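Local structure of iron-regulated ABC transporter siderophore-binding protein SirA (Staphylococcus aureus subsp. aureus, 3MWF) at residues A145-D150 with N186-K191; W159-S164 with N219-F224. The protein binds the siderophore staphyloferrin B and probably hands its iron complex to an ABC transporter for import into the cell. All blocks are in the same frame, centred on the assembly; numbering follows the deposited sequence.

Interaction 1 of 2, residues A145-D150 with N186-K191; sequences AAFQKD and NDLGFK
The backbone of helix 130-155 comes nearest the turn that follows helix 179-187 at Q148 and L188, whose CA atoms lie 5.9 Å apart. L188 fits against F147 with both branches: its CD1 lies over one face of the ring, while its CD2 reaches to 3.7 Å from F147 CB, and its CB lies 3.8 Å from F147 CD2. The two side chains cross at about a right angle. With CG of F147 anti to the backbone N (chi1 -180°), the ring leans out across L188 and its far rim arrives at F190. There the rings meet rim to rim, F147 CE2 being 3.6 Å from F190 CE2, with the planes turned 40° apart and neither ring lying over the other. G189, at a phi of 95°, is the first residue to leave helical geometry, in a Schellman motif, its N bonding back to N186 O at 3.1 Å. Beyond this turn the chain carries F190, whose ring end comes up to F147; helix 130-155 is the long helix that joins the two lobes in this type of siderophore-binding protein. Q148 runs alongside the turn, its CG 3.2 Å from L188 O; that carbonyl is buried here and has no polar partner. D187 instead turns its carboxylate away, where OD2 forms a salt bridge with K117 and a hydrogen bond with Y140, itself part of helix 130-155. I284 and L287 of helix 277-290 touch both F147 and L188, and Y288 meets the F147 ring edge-to-face.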
loop_
_atom_site.group_PDB
_atom_site.type_symbol
_atom_site.label_atom_id
_atom_site.label_comp_id
_atom_site.label_asym_id
_atom_site.label_seq_id
_atom_site.Cartn_x
_atom_site.Cartn_y
_atom_site.Cartn_z
ATOM N N ALA A 145 17.759 -5.498 1.166
ATOM C CA ALA A 145 19.056 -6.147 0.843
ATOM C C ALA A 145 19.266 -7.437 1.639
ATOM O O ALA A 145 19.664 -8.468 1.072
ATOM C CB ALA A 145 20.235 -5.164 1.045
ATOM N N ALA A 146 18.994 -7.392 2.943
ATOM C CA ALA A 146 19.085 -8.582 3.794
ATOM C C ALA A 146 18.113 -9.670 3.379
ATOM O O ALA A 146 18.445 -10.849 3.406
ATOM C CB ALA A 146 18.850 -8.212 5.274
ATOM N N PHE A 147 16.891 -9.282 2.992
ATOM C CA PHE A 147 15.944 -10.280 2.552
ATOM C C PHE A 147 16.427 -11.017 1.292
ATOM O O PHE A 147 16.288 -12.244 1.186
ATOM C CB PHE A 147 14.554 -9.684 2.276
ATOM C CG PHE A 147 13.558 -10.732 1.823
ATOM C CD1 PHE A 147 12.814 -11.455 2.756
ATOM C CD2 PHE A 147 13.415 -11.040 0.456
ATOM C CE1 PHE A 147 11.926 -12.439 2.356
ATOM C CE2 PHE A 147 12.524 -12.044 0.048
ATOM C CZ PHE A 147 11.782 -12.739 0.987
ATOM N N GLN A 148 16.948 -10.256 0.342
ATOM C CA GLN A 148 17.469 -10.835 -0.911
ATOM C C GLN A 148 18.588 -11.846 -0.615
ATOM O O GLN A 148 18.584 -12.948 -1.170
ATOM C CB GLN A 148 17.963 -9.736 -1.835
ATOM C CG GLN A 148 16.781 -8.932 -2.416
ATOM C CD GLN A 148 17.158 -8.091 -3.589
ATOM O OE1 GLN A 148 16.611 -7.001 -3.792
ATOM N NE2 GLN A 148 18.092 -8.584 -4.391
ATOM N N LYS A 149 19.481 -11.485 0.301
ATOM C CA LYS A 149 20.550 -12.408 0.735
ATOM C C LYS A 149 20.006 -13.701 1.347
ATOM O O LYS A 149 20.425 -14.793 0.966
ATOM C CB LYS A 149 21.528 -11.719 1.700
ATOM C CG LYS A 149 22.323 -10.571 1.102
ATOM C CD LYS A 149 23.471 -10.153 2.061
ATOM C CE LYS A 149 23.814 -8.660 1.995
ATOM N NZ LYS A 149 23.741 -8.084 0.628
ATOM N N ASP A 150 19.057 -13.584 2.275
ATOM C CA ASP A 150 18.467 -14.728 2.946
ATOM C C ASP A 150 17.625 -15.589 1.999
ATOM O O ASP A 150 17.577 -16.818 2.134
ATOM C CB ASP A 150 17.617 -14.261 4.138
ATOM C CG ASP A 150 18.434 -13.511 5.194
ATOM O OD1 ASP A 150 19.664 -13.750 5.284
ATOM O OD2 ASP A 150 17.858 -12.687 5.940
ATOM N N ASN A 186 8.539 -6.823 -5.800
ATOM C CA ASN A 186 9.501 -6.488 -6.854
ATOM C C ASN A 186 10.847 -5.980 -6.248
ATOM O O ASN A 186 11.940 -6.391 -6.675
ATOM C CB ASN A 186 8.921 -5.439 -7.828
ATOM C CG ASN A 186 9.735 -5.347 -9.121
ATOM O OD1 ASN A 186 10.550 -4.428 -9.317
ATOM N ND2 ASN A 186 9.540 -6.307 -9.982
ATOM N N ASP A 187 10.770 -5.124 -5.234
ATOM C CA ASP A 187 11.974 -4.664 -4.537
ATOM C C ASP A 187 12.768 -5.830 -3.958
ATOM O O ASP A 187 14.011 -5.834 -3.979
ATOM C CB ASP A 187 11.595 -3.728 -3.375
ATOM C CG ASP A 187 11.200 -2.329 -3.821
ATOM O OD1 ASP A 187 11.411 -1.928 -4.987
ATOM O OD2 ASP A 187 10.696 -1.590 -2.964
ATOM N N LEU A 188 12.051 -6.804 -3.431
ATOM C CA LEU A 188 12.648 -7.956 -2.757
ATOM C C LEU A 188 13.271 -8.969 -3.720
ATOM O O LEU A 188 13.883 -9.939 -3.292
ATOM C CB LEU A 188 11.600 -8.629 -1.885
ATOM C CG LEU A 188 11.128 -7.741 -0.741
ATOM C CD1 LEU A 188 9.959 -8.409 -0.082
ATOM C CD2 LEU A 188 12.297 -7.486 0.293
ATOM N N GLY A 189 13.084 -8.738 -5.016
ATOM C CA GLY A 189 13.652 -9.600 -6.061
ATOM C C GLY A 189 12.788 -10.698 -6.627
ATOM O O GLY A 189 13.254 -11.484 -7.464
ATOM N N PHE A 190 11.528 -10.778 -6.190
ATOM C CA PHE A 190 10.585 -11.710 -6.772
ATOM C C PHE A 190 10.298 -11.252 -8.180
ATOM O O PHE A 190 10.300 -10.058 -8.439
ATOM C CB PHE A 190 9.271 -11.725 -5.982
ATOM C CG PHE A 190 9.388 -12.417 -4.631
ATOM C CD1 PHE A 190 9.284 -13.809 -4.537
ATOM C CD2 PHE A 190 9.582 -11.666 -3.473
ATOM C CE1 PHE A 190 9.369 -14.453 -3.305
ATOM C CE2 PHE A 190 9.695 -12.316 -2.200
ATOM C CZ PHE A 190 9.592 -13.686 -2.126
ATOM N N LYS A 191 10.028 -12.206 -9.063
ATOM C CA LYS A 191 9.675 -11.897 -10.456
ATOM C C LYS A 191 8.242 -12.317 -10.745
ATOM O O LYS A 191 7.545 -12.859 -9.879
ATOM C CB LYS A 191 10.642 -12.600 -11.423
ATOM C CG LYS A 191 12.077 -12.209 -11.215
ATOM C CD LYS A 191 12.314 -10.730 -11.340
ATOM C CE LYS A 191 13.774 -10.341 -10.997
ATOM N NZ LYS A 191 13.982 -8.872 -11.036
#

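Interaction 2 of 2, residues W159-S164 with N219-F224; sequences WPLKAS and NADHIF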
loop_
_atom_site.group_PDB
_atom_site.type_symbol
_atom_site.label_atom_id
_atom_site.label_comp_id
_atom_site.label_asym_id
_atom_site.label_seq_id
_atom_site.Cartn_x
_atom_site.Cartn_y
_atom_site.Cartn_z
ATOM N N TRP A 159 16.217 -19.276 -6.937
ATOM C CA TRP A 159 16.056 -17.818 -6.812
ATOM C C TRP A 159 16.450 -17.140 -8.130
ATOM O O TRP A 159 17.486 -17.490 -8.723
ATOM C CB TRP A 159 16.867 -17.260 -5.618
ATOM C CG TRP A 159 16.485 -15.832 -5.296
ATOM C CD1 TRP A 159 17.205 -14.708 -5.564
ATOM C CD2 TRP A 159 15.249 -15.391 -4.703
ATOM N NE1 TRP A 159 16.506 -13.590 -5.150
ATOM C CE2 TRP A 159 15.307 -13.988 -4.620
ATOM C CE3 TRP A 159 14.108 -16.055 -4.231
ATOM C CZ2 TRP A 159 14.240 -13.211 -4.094
ATOM C CZ3 TRP A 159 13.039 -15.286 -3.702
ATOM C CH2 TRP A 159 13.126 -13.887 -3.625
ATOM N N PRO A 160 15.647 -16.162 -8.604
ATOM C CA PRO A 160 14.398 -15.640 -7.974
ATOM C C PRO A 160 13.129 -16.435 -8.271
ATOM O O PRO A 160 12.942 -16.940 -9.391
ATOM C CB PRO A 160 14.268 -14.252 -8.603
ATOM C CG PRO A 160 14.827 -14.475 -10.043
ATOM C CD PRO A 160 16.064 -15.333 -9.757
ATOM N N LEU A 161 12.246 -16.511 -7.274
ATOM C CA LEU A 161 10.941 -17.114 -7.418
ATOM C C LEU A 161 10.037 -16.118 -8.139
ATOM O O LEU A 161 10.192 -14.909 -7.983
ATOM C CB LEU A 161 10.321 -17.411 -6.045
ATOM C CG LEU A 161 11.102 -18.374 -5.149
ATOM C CD1 LEU A 161 10.289 -18.615 -3.879
ATOM C CD2 LEU A 161 11.403 -19.663 -5.906
ATOM N N LYS A 162 9.090 -16.652 -8.886
ATOM C CA LYS A 162 7.948 -15.847 -9.327
ATOM C C LYS A 162 6.859 -15.827 -8.244
ATOM O O LYS A 162 6.548 -16.846 -7.611
ATOM C CB LYS A 162 7.409 -16.364 -10.653
ATOM C CG LYS A 162 8.346 -16.041 -11.793
ATOM C CD LYS A 162 7.839 -16.638 -13.107
ATOM C CE LYS A 162 8.381 -18.024 -13.354
ATOM N NZ LYS A 162 7.835 -18.630 -14.619
ATOM N N ALA A 163 6.272 -14.645 -8.050
ATOM C CA ALA A 163 5.230 -14.456 -7.026
ATOM C C ALA A 163 4.016 -13.807 -7.677
ATOM O O ALA A 163 4.144 -13.100 -8.681
ATOM C CB ALA A 163 5.755 -13.543 -5.886
ATOM N N SER A 164 2.842 -14.079 -7.118
ATOM C CA SER A 164 1.665 -13.221 -7.424
ATOM C C SER A 164 0.925 -12.976 -6.126
ATOM O O SER A 164 1.000 -13.791 -5.207
ATOM C CB SER A 164 0.750 -13.839 -8.475
ATOM O OG SER A 164 0.129 -15.040 -8.030
ATOM N N ASN A 219 -0.324 -17.278 -12.381
ATOM C CA ASN A 219 0.666 -18.336 -12.155
ATOM C C ASN A 219 1.977 -17.817 -11.565
ATOM O O ASN A 219 2.475 -16.770 -11.957
ATOM C CB ASN A 219 0.954 -19.135 -13.440
ATOM C CG ASN A 219 1.567 -20.492 -13.118
ATOM O OD1 ASN A 219 1.265 -21.094 -12.065
ATOM N ND2 ASN A 219 2.467 -20.958 -13.985
ATOM N N ALA A 220 2.530 -18.568 -10.608
ATOM C CA ALA A 220 3.698 -18.171 -9.857
ATOM C C ALA A 220 4.220 -19.391 -9.118
ATOM O O ALA A 220 3.505 -20.392 -8.975
ATOM C CB ALA A 220 3.324 -17.076 -8.845
ATOM N N ASP A 221 5.470 -19.317 -8.680
ATOM C CA ASP A 221 6.038 -20.328 -7.758
ATOM C C ASP A 221 5.458 -20.253 -6.339
ATOM O O ASP A 221 5.376 -21.268 -5.648
ATOM C CB ASP A 221 7.542 -20.184 -7.703
ATOM C CG ASP A 221 8.169 -20.287 -9.079
ATOM O OD1 ASP A 221 7.775 -21.190 -9.843
ATOM O OD2 ASP A 221 9.009 -19.433 -9.383
ATOM N N HIS A 222 5.063 -19.055 -5.918
ATOM C CA HIS A 222 4.360 -18.867 -4.648
ATOM C C HIS A 222 3.273 -17.805 -4.822
ATOM O O HIS A 222 3.516 -16.769 -5.463
ATOM C CB HIS A 222 5.343 -18.412 -3.562
ATOM C CG HIS A 222 4.811 -18.603 -2.177
ATOM N ND1 HIS A 222 5.166 -19.680 -1.388
ATOM C CD2 HIS A 222 3.896 -17.898 -1.472
ATOM C CE1 HIS A 222 4.485 -19.630 -0.252
ATOM N NE2 HIS A 222 3.713 -18.552 -0.275
ATOM N N ILE A 223 2.120 -18.043 -4.202
ATOM C CA ILE A 223 0.977 -17.132 -4.332
ATOM C C ILE A 223 0.560 -16.664 -2.955
ATOM O O ILE A 223 0.437 -17.465 -2.030
ATOM C CB ILE A 223 -0.205 -17.811 -5.085
ATOM C CG1 ILE A 223 0.164 -18.059 -6.558
ATOM C CG2 ILE A 223 -1.525 -16.981 -4.946
ATOM C CD1 ILE A 223 -0.908 -18.845 -7.350
ATOM N N PHE A 224 0.356 -15.354 -2.825
ATOM C CA PHE A 224 -0.016 -14.739 -1.568
ATOM C C PHE A 224 -1.453 -14.325 -1.704
ATOM O O PHE A 224 -1.783 -13.533 -2.594
ATOM C CB PHE A 224 0.897 -13.528 -1.349
ATOM C CG PHE A 224 2.345 -13.904 -1.226
ATOM C CD1 PHE A 224 2.831 -14.397 -0.009
ATOM C CD2 PHE A 224 3.211 -13.845 -2.330
ATOM C CE1 PHE A 224 4.150 -14.780 0.117
ATOM C CE2 PHE A 224 4.555 -14.212 -2.218
ATOM C CZ PHE A 224 5.031 -14.687 -0.978
HETATM O O HOH W 1 11.093 -19.121 -10.999
HETATM O O HOH W 2 4.010 -14.445 -11.333
#
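D221 points its carboxylate at the chain just ahead of strand 163-168, and OD2 takes the backbone N-H of K162 at 2.8 Å in a nearly straight bond (168°). The N-H approaches OD2 from the anti side, 31° out of the carboxylate plane, and a water that also donates to P160 O gives the same oxygen a second hydrogen bond. The amine of K162 stays apart from this carboxylate, so any attraction between the two charges acts at a distance. Beyond D221 the strands pair in parallel. K162 O accepts H222 N and, weakly, D221 N; S164 N donates to H222 O at 3.2 Å, and F224 N to S164 O at 2.9 Å. On the face carrying S164 and I223, the hydroxyl of S164 sits between its backbone N and carbonyl carbon (chi1 65°), where OG packs 3.4 Å from I223 CG1 and is hydrogen-bonded to M218 O. A220 CB wedges in beside it, 3.5 Å from both K162 O and S164 N. On the other face A163 CB meets the F224 ring at its edge, 3.9 Å from CE2, while H222 CD2 lies above the ring, offset toward its rim. A second water links A163 O to N219 O. Strand 163-168 is central in a mixed five-stranded sheet, between 173-176 and 222-227; strand 262-263 lies beyond 222-227, where S263 OG and H222 NE2 are hydrogen-bonded, and L185 of helix 179-187 packs on A163 and F224.

Interactions 1 and 2 have centres 12 Å apart and meet directly through segment 186-191. K191 runs beside the chain leading into strand 163-168, with K191 N 2.9 Å from L161 O and K191 O 2.9 Å from A163 N, both probable hydrogen bonds. W159 completes the junction: its ring meets F190 edge-to-face, and its CZ2 lies 3.4 Å from L188 O. Segment 186-191 thus touches helix 130-155 through its earlier residues and F190, and the lead-in to strand 163-168 through K191. None of the four segments supplies a residue of the staphyloferrin B pocket, but strand 163-168 leads to R169 and strand 222-227 runs toward P230, both of which line it.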